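PDB 3JWH: Hen1 from Anabaena variabilis, which probably transfers a methyl group from S-adenosylmethionine to the 2'-hydroxyl of the 3'-terminal nucleotide of RNA. Local coordinates for residues Gln170-Ala175 with Val186-Ile191. Numbering follows the deposited sequence.
Sequences QFQNWA and VQFQPI
Phe188 reaches from the edge strand to the helix and slides its ring beneath the side chain of Gln172. CG of Gln172 sits over the middle of one ring face, 3.5 Å from the centroid of the Phe188 ring, a CH-pi contact only 14° off the ring normal. Past CG the glutamine chain runs on extended, which carries its amide across the same ring, stacked with the two planes 28° apart. At the ring's edge two more helix residues close in: Ala175 CB is 3.7 Å from Phe188 CE1, and Phe171 CE2 is 4.2 Å from Phe188 CD1. Val186, two residues back on the same side of the strand, adds CG2 at 4.2 Å from Ala175 CB. No hydrogen bond joins the segments, so apolar packing and the stacking of Gln172 on the ring hold them together. Further in, Phe171 packs on Ala205 of the adjacent strand 202-209 and Val138 of strand 135-141 beyond it, while Ala175 meets Phe207. Backbone hydrogen bonds pair Gln187 with Val206 and Gln189 with Met204, tying down the chain that carries Phe188. Segment 170-175 runs nearly antiparallel (163°) to strand 186-188, and helix 168-181 covers the outer end of the seven-stranded 3-2-1-4-5-7-6 sheet of a Rossmann-like class I methyltransferase.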
loop_
_atom_site.group_PDB
_atom_site.type_symbol
_atom_site.label_atom_id
_atom_site.label_comp_id
_atom_site.label_asym_id
_atom_site.label_seq_id
_atom_site.Cartn_x
_atom_site.Cartn_y
_atom_site.Cartn_z
ATOM N N GLN A 170 -7.874 9.585 13.688
ATOM C CA GLN A 170 -6.994 8.501 14.081
ATOM C C GLN A 170 -5.915 8.238 13.032
ATOM O O GLN A 170 -4.733 8.137 13.368
ATOM C CB GLN A 170 -7.815 7.238 14.339
ATOM C CG GLN A 170 -8.595 7.316 15.648
ATOM C CD GLN A 170 -9.577 6.174 15.846
ATOM O OE1 GLN A 170 -10.158 6.030 16.929
ATOM N NE2 GLN A 170 -9.775 5.363 14.811
ATOM N N PHE A 171 -6.323 8.144 11.771
ATOM C CA PHE A 171 -5.401 7.900 10.674
ATOM C C PHE A 171 -4.355 9.001 10.549
ATOM O O PHE A 171 -3.161 8.723 10.398
ATOM C CB PHE A 171 -6.154 7.806 9.349
ATOM C CG PHE A 171 -5.273 7.477 8.175
ATOM C CD1 PHE A 171 -4.546 6.282 8.144
ATOM C CD2 PHE A 171 -5.163 8.354 7.106
ATOM C CE1 PHE A 171 -3.730 5.977 7.058
ATOM C CE2 PHE A 171 -4.348 8.057 6.012
ATOM C CZ PHE A 171 -3.631 6.864 5.989
ATOM N N GLN A 172 -4.807 10.251 10.590
ATOM C CA GLN A 172 -3.894 11.374 10.471
ATOM C C GLN A 172 -2.946 11.546 11.655
ATOM O O GLN A 172 -1.823 12.008 11.481
ATOM C CB GLN A 172 -4.672 12.664 10.185
ATOM C CG GLN A 172 -5.000 12.786 8.700
ATOM C CD GLN A 172 -5.750 14.044 8.321
ATOM O OE1 GLN A 172 -5.345 15.156 8.661
ATOM N NE2 GLN A 172 -6.847 13.872 7.586
ATOM N N ASN A 173 -3.379 11.166 12.849
ATOM C CA ASN A 173 -2.511 11.266 14.018
ATOM C C ASN A 173 -1.469 10.158 13.905
ATOM O O ASN A 173 -0.303 10.342 14.256
ATOM C CB ASN A 173 -3.295 11.070 15.322
ATOM C CG ASN A 173 -4.274 12.195 15.601
ATOM O OD1 ASN A 173 -4.091 13.341 15.161
ATOM N ND2 ASN A 173 -5.320 11.878 16.365
ATOM N N TRP A 174 -1.912 8.999 13.428
ATOM C CA TRP A 174 -1.034 7.854 13.250
ATOM C C TRP A 174 0.086 8.238 12.296
ATOM O O TRP A 174 1.259 8.000 12.586
ATOM C CB TRP A 174 -1.796 6.664 12.660
ATOM C CG TRP A 174 -0.881 5.538 12.251
ATOM C CD1 TRP A 174 -0.242 4.653 13.086
ATOM C CD2 TRP A 174 -0.411 5.249 10.928
ATOM N NE1 TRP A 174 0.601 3.845 12.363
ATOM C CE2 TRP A 174 0.522 4.188 11.036
ATOM C CE3 TRP A 174 -0.683 5.783 9.663
ATOM C CZ2 TRP A 174 1.189 3.656 9.921
ATOM C CZ3 TRP A 174 -0.020 5.249 8.550
ATOM C CH2 TRP A 174 0.905 4.200 8.690
ATOM N N ALA A 175 -0.287 8.844 11.167
ATOM C CA ALA A 175 0.669 9.241 10.143
ATOM C C ALA A 175 1.585 10.369 10.574
ATOM O O ALA A 175 2.762 10.389 10.220
ATOM C CB ALA A 175 -0.060 9.620 8.863
ATOM N N VAL A 186 4.649 13.621 5.445
ATOM C CA VAL A 186 3.446 13.026 4.895
ATOM C C VAL A 186 2.491 14.021 4.237
ATOM O O VAL A 186 2.421 15.186 4.626
ATOM C CB VAL A 186 2.698 12.273 6.022
ATOM C CG1 VAL A 186 2.081 13.278 6.997
ATOM C CG2 VAL A 186 1.661 11.341 5.447
ATOM N N GLN A 187 1.768 13.547 3.231
ATOM C CA GLN A 187 0.775 14.349 2.527
ATOM C C GLN A 187 -0.487 13.497 2.462
ATOM O O GLN A 187 -0.423 12.304 2.168
ATOM C CB GLN A 187 1.231 14.676 1.101
ATOM C CG GLN A 187 2.116 15.904 0.982
ATOM C CD GLN A 187 1.423 17.160 1.473
ATOM O OE1 GLN A 187 0.320 17.493 1.023
ATOM N NE2 GLN A 187 2.065 17.871 2.403
ATOM N N PHE A 188 -1.631 14.094 2.766
ATOM C CA PHE A 188 -2.879 13.354 2.707
ATOM C C PHE A 188 -3.595 13.662 1.405
ATOM O O PHE A 188 -3.537 14.781 0.902
ATOM C CB PHE A 188 -3.734 13.686 3.918
ATOM C CG PHE A 188 -3.076 13.332 5.213
ATOM C CD1 PHE A 188 -2.947 12.001 5.601
ATOM C CD2 PHE A 188 -2.545 14.326 6.031
ATOM C CE1 PHE A 188 -2.296 11.671 6.787
ATOM C CE2 PHE A 188 -1.898 14.006 7.208
ATOM C CZ PHE A 188 -1.771 12.676 7.589
ATOM N N GLN A 189 -4.240 12.645 0.846
ATOM C CA GLN A 189 -4.944 12.773 -0.421
ATOM C C GLN A 189 -6.100 11.787 -0.479
ATOM O O GLN A 189 -5.931 10.661 -0.943
ATOM C CB GLN A 189 -3.984 12.478 -1.576
ATOM C CG GLN A 189 -2.826 13.460 -1.718
ATOM C CD GLN A 189 -1.632 12.868 -2.461
ATOM O OE1 GLN A 189 -1.785 12.195 -3.484
ATOM N NE2 GLN A 189 -0.429 13.127 -1.946
ATOM N N PRO A 190 -7.290 12.187 -0.007
ATOM C CA PRO A 190 -8.426 11.258 -0.053
ATOM C C PRO A 190 -8.689 10.845 -1.500
ATOM O O PRO A 190 -8.460 11.627 -2.421
ATOM C CB PRO A 190 -9.568 12.082 0.545
ATOM C CG PRO A 190 -9.217 13.477 0.144
ATOM C CD PRO A 190 -7.728 13.523 0.435
ATOM N N ILE A 191 -9.152 9.618 -1.707
ATOM C CA ILE A 191 -9.403 9.162 -3.064
ATOM C C ILE A 191 -10.886 9.075 -3.412
ATOM O O ILE A 191 -11.258 9.175 -4.581
ATOM C CB ILE A 191 -8.708 7.798 -3.331
ATOM C CG1 ILE A 191 -9.363 6.682 -2.520
ATOM C CG2 ILE A 191 -7.231 7.899 -2.970
ATOM C CD1 ILE A 191 -10.624 6.108 -3.155
#